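Local coordinates for putative amino acid binding protein (Streptococcus mutans, PDB 4C0R) that binds glutathione, including its oxidized disulfide form, and probably delivers it to the TcyBC ABC importer for uptake into the cell, at residues N105-H110 and Y157-F162. Numbering follows the deposited sequence.
Sequences NDIAGH and YDFKIF. With CD (cadmium ion), chain F; CD (cadmium ion), chain M; GDS (oxidized glutathione disulfide), chain C.
D158 OD2 is held by two partners: it shares a cadmium ion with OD1, each oxygen 2.4 Å from the metal, and accepts a hydrogen bond from the backbone N of S111. H110 CB packs against OD2 at 3.4 Å. The oxygen sits at the edge of the imidazole, near the ring plane, while carboxylate and ring planes stand almost perpendicular, 88° apart. H110 turns its NE2 to a different cadmium ion, 2.1 Å away, which D100 also binds. Each residue of the pair thus carries its own cadmium ion; their positive charge would be expected to favour an ionised carboxylate.

Deeper in, the contact becomes apolar. I107 lies across one face of the F159 ring, its CG2 3.8 Å from the ring centroid and only 7° off the normal, a clear CH-pi contact. CB of the same isoleucine comes within 3.7 Å of F159 CZ, and H110 CB meets the ring edge at CE1. The phenyl reaches this position with CG between its own backbone N and carbonyl carbon (chi1 69°). A type II turn from I107 to H110, closed by H110 N to I107 O, brings both residues to the ring, with G109 at a left-handed corner.

At the start of strand 160-163 the chain runs on from this packing into the ligand pocket: K160 NZ donates a 2.7 Å hydrogen bond to OE6 of the bound glutathione disulfide, and also bonds Q148 OE1 and the Q113 carbonyl. L93 of strand 81-96 packs against I107, F159 and I161, while helix 120-130 covers I107 through L124 and F127.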
loop_
_atom_site.group_PDB
_atom_site.type_symbol
_atom_site.label_atom_id
_atom_site.label_comp_id
_atom_site.label_asym_id
_atom_site.label_seq_id
_atom_site.Cartn_x
_atom_site.Cartn_y
_atom_site.Cartn_z
ATOM N N ASN A 105 16.849 14.562 3.260
ATOM C CA ASN A 105 17.173 15.763 2.487
ATOM C C ASN A 105 18.247 15.546 1.433
ATOM O O ASN A 105 18.376 16.324 0.505
ATOM C CB ASN A 105 17.580 16.908 3.389
ATOM C CG ASN A 105 16.382 17.645 4.001
ATOM O OD1 ASN A 105 15.195 17.242 3.893
ATOM N ND2 ASN A 105 16.702 18.717 4.696
ATOM N N ASP A 106 18.993 14.464 1.562
ATOM C CA ASP A 106 20.049 14.137 0.626
ATOM C C ASP A 106 19.483 13.736 -0.745
ATOM O O ASP A 106 20.250 13.602 -1.683
ATOM C CB ASP A 106 20.882 12.965 1.151
ATOM C CG ASP A 106 21.682 13.295 2.410
ATOM O OD1 ASP A 106 22.005 14.490 2.627
ATOM O OD2 ASP A 106 22.016 12.373 3.161
ATOM N N ILE A 107 18.157 13.538 -0.868
ATOM C CA ILE A 107 17.582 13.177 -2.151
ATOM C C ILE A 107 17.622 14.365 -3.085
ATOM O O ILE A 107 17.432 14.224 -4.306
ATOM C CB ILE A 107 16.109 12.669 -2.047
ATOM C CG1 ILE A 107 15.178 13.764 -1.531
ATOM C CG2 ILE A 107 16.087 11.404 -1.187
ATOM C CD1 ILE A 107 13.710 13.337 -1.376
ATOM N N ALA A 108 17.851 15.546 -2.523
ATOM C CA ALA A 108 17.824 16.764 -3.358
ATOM C C ALA A 108 18.803 16.592 -4.530
ATOM O O ALA A 108 19.951 16.166 -4.344
ATOM C CB ALA A 108 18.183 17.996 -2.525
ATOM N N GLY A 109 18.328 16.921 -5.724
ATOM C CA GLY A 109 19.121 16.825 -6.929
ATOM C C GLY A 109 19.208 15.458 -7.600
ATOM O O GLY A 109 19.786 15.298 -8.678
ATOM N N HIS A 110 18.628 14.438 -6.954
ATOM C CA HIS A 110 18.689 13.083 -7.447
ATOM C C HIS A 110 17.387 12.683 -8.201
ATOM O O HIS A 110 16.384 13.401 -8.172
ATOM C CB HIS A 110 18.942 12.161 -6.273
ATOM C CG HIS A 110 20.341 12.216 -5.725
ATOM N ND1 HIS A 110 20.667 12.951 -4.602
ATOM C CD2 HIS A 110 21.470 11.536 -6.067
ATOM C CE1 HIS A 110 21.941 12.755 -4.299
ATOM N NE2 HIS A 110 22.447 11.891 -5.162
ATOM N N TYR A 157 18.096 4.851 -11.809
ATOM C CA TYR A 157 17.564 5.928 -10.984
ATOM C C TYR A 157 18.270 5.840 -9.656
ATOM O O TYR A 157 18.857 4.825 -9.336
ATOM C CB TYR A 157 16.036 5.777 -10.828
ATOM C CG TYR A 157 15.353 5.977 -12.133
ATOM C CD1 TYR A 157 15.066 7.259 -12.593
ATOM C CD2 TYR A 157 15.055 4.886 -12.930
ATOM C CE1 TYR A 157 14.478 7.450 -13.834
ATOM C CE2 TYR A 157 14.482 5.078 -14.186
ATOM C CZ TYR A 157 14.197 6.344 -14.609
ATOM O OH TYR A 157 13.629 6.518 -15.853
ATOM N N ASP A 158 18.253 6.919 -8.879
ATOM C CA ASP A 158 19.122 7.010 -7.729
ATOM C C ASP A 158 18.546 6.492 -6.404
ATOM O O ASP A 158 19.286 6.079 -5.527
ATOM C CB ASP A 158 19.506 8.471 -7.512
ATOM C CG ASP A 158 20.234 9.103 -8.724
ATOM O OD1 ASP A 158 20.965 8.383 -9.428
ATOM O OD2 ASP A 158 20.045 10.330 -8.903
ATOM N N PHE A 159 17.231 6.560 -6.248
ATOM C CA PHE A 159 16.594 6.133 -5.019
ATOM C C PHE A 159 15.136 5.824 -5.304
ATOM O O PHE A 159 14.617 6.273 -6.353
ATOM C CB PHE A 159 16.661 7.213 -3.913
ATOM C CG PHE A 159 15.828 8.439 -4.168
ATOM C CD1 PHE A 159 16.348 9.515 -4.847
ATOM C CD2 PHE A 159 14.520 8.535 -3.712
ATOM C CE1 PHE A 159 15.616 10.628 -5.054
ATOM C CE2 PHE A 159 13.773 9.644 -3.894
ATOM C CZ PHE A 159 14.327 10.725 -4.590
ATOM N N LYS A 160 14.478 5.124 -4.366
ATOM C CA LYS A 160 13.012 4.953 -4.416
ATOM C C LYS A 160 12.478 5.010 -2.982
ATOM O O LYS A 160 12.957 4.304 -2.112
ATOM C CB LYS A 160 12.631 3.613 -5.058
ATOM C CG LYS A 160 11.135 3.276 -5.046
ATOM C CD LYS A 160 10.314 4.261 -5.857
ATOM C CE LYS A 160 8.845 3.876 -5.848
ATOM N NZ LYS A 160 8.004 4.860 -6.556
ATOM N N ILE A 161 11.477 5.850 -2.771
ATOM C CA ILE A 161 10.768 5.930 -1.502
ATOM C C ILE A 161 9.494 5.068 -1.554
ATOM O O ILE A 161 8.701 5.159 -2.488
ATOM C CB ILE A 161 10.377 7.356 -1.113
ATOM C CG1 ILE A 161 11.628 8.228 -1.003
ATOM C CG2 ILE A 161 9.580 7.371 0.188
ATOM C CD1 ILE A 161 11.310 9.694 -0.840
ATOM N N PHE A 162 9.362 4.153 -0.608
ATOM C CA PHE A 162 8.154 3.337 -0.532
ATOM C C PHE A 162 7.991 2.795 0.857
ATOM O O PHE A 162 8.913 2.886 1.684
ATOM C CB PHE A 162 8.239 2.154 -1.532
ATOM C CG PHE A 162 6.848 1.611 -1.889
ATOM C CD1 PHE A 162 5.981 2.380 -2.674
ATOM C CD2 PHE A 162 6.405 0.438 -1.376
ATOM C CE1 PHE A 162 4.685 1.944 -2.954
ATOM C CE2 PHE A 162 5.086 -0.003 -1.656
ATOM C CZ PHE A 162 4.242 0.770 -2.469
HETATM CD CD CD F . 24.302 10.810 -5.262
HETATM CD CD CD M . 21.857 10.395 -10.419
HETATM C CD1 GDS C . 0.582 1.756 -12.305
HETATM N N2 GDS C . 1.851 1.215 -11.801
HETATM C CA2 GDS C . 1.758 -0.051 -11.168
HETATM C C2 GDS C . 1.796 -1.283 -12.002
HETATM O O2 GDS C . 1.302 -2.351 -11.583
HETATM C CB2 GDS C . 1.592 -0.251 -9.711
HETATM S SG2 GDS C . 1.718 1.256 -8.772
HETATM N N3 GDS C . 2.422 -1.189 -13.304
HETATM C CA3 GDS C . 2.404 -2.346 -14.198
HETATM C C3 GDS C . 1.350 -1.976 -15.239
HETATM O OE3 GDS C . 1.494 -2.300 -16.459
HETATM O OE4 GDS C . 0.307 -1.329 -14.933
HETATM N N4 GDS C . 2.933 1.703 -5.798
HETATM C CA4 GDS C . 4.310 1.785 -6.222
HETATM C C4 GDS C . 4.731 3.209 -6.340
HETATM O OE5 GDS C . 4.119 4.134 -5.723
HETATM O OE6 GDS C . 5.762 3.440 -7.031
HETATM C C5 GDS C . 2.322 0.413 -5.711
HETATM O O5 GDS C . 2.982 -0.596 -5.954
HETATM C CA5 GDS C . 0.893 0.454 -5.405
HETATM N N5 GDS C . 0.413 1.426 -4.512
HETATM C CB5 GDS C . 0.018 0.079 -6.556
HETATM S SG5 GDS C . -0.019 1.454 -7.738
HETATM C CA6 GDS C . 0.742 4.357 -0.823
HETATM C C6 GDS C . -0.570 5.037 -1.183
HETATM O OE7 GDS C . -0.590 5.822 -2.170
HETATM O OE8 GDS C . -1.614 4.812 -0.526
HETATM N N6 GDS C . 0.551 3.695 0.481
HETATM C CB6 GDS C . 1.163 3.402 -1.880
HETATM C CG6 GDS C . -0.056 2.568 -2.336
HETATM C CD6 GDS C . 0.488 1.391 -3.119
HETATM O O6 GDS C . 0.980 0.366 -2.626
HETATM O O HOH W 1 26.026 12.070 -6.224
HETATM O O HOH W 2 20.386 9.169 -12.158
HETATM O O HOH W 3 21.948 12.363 -9.895
#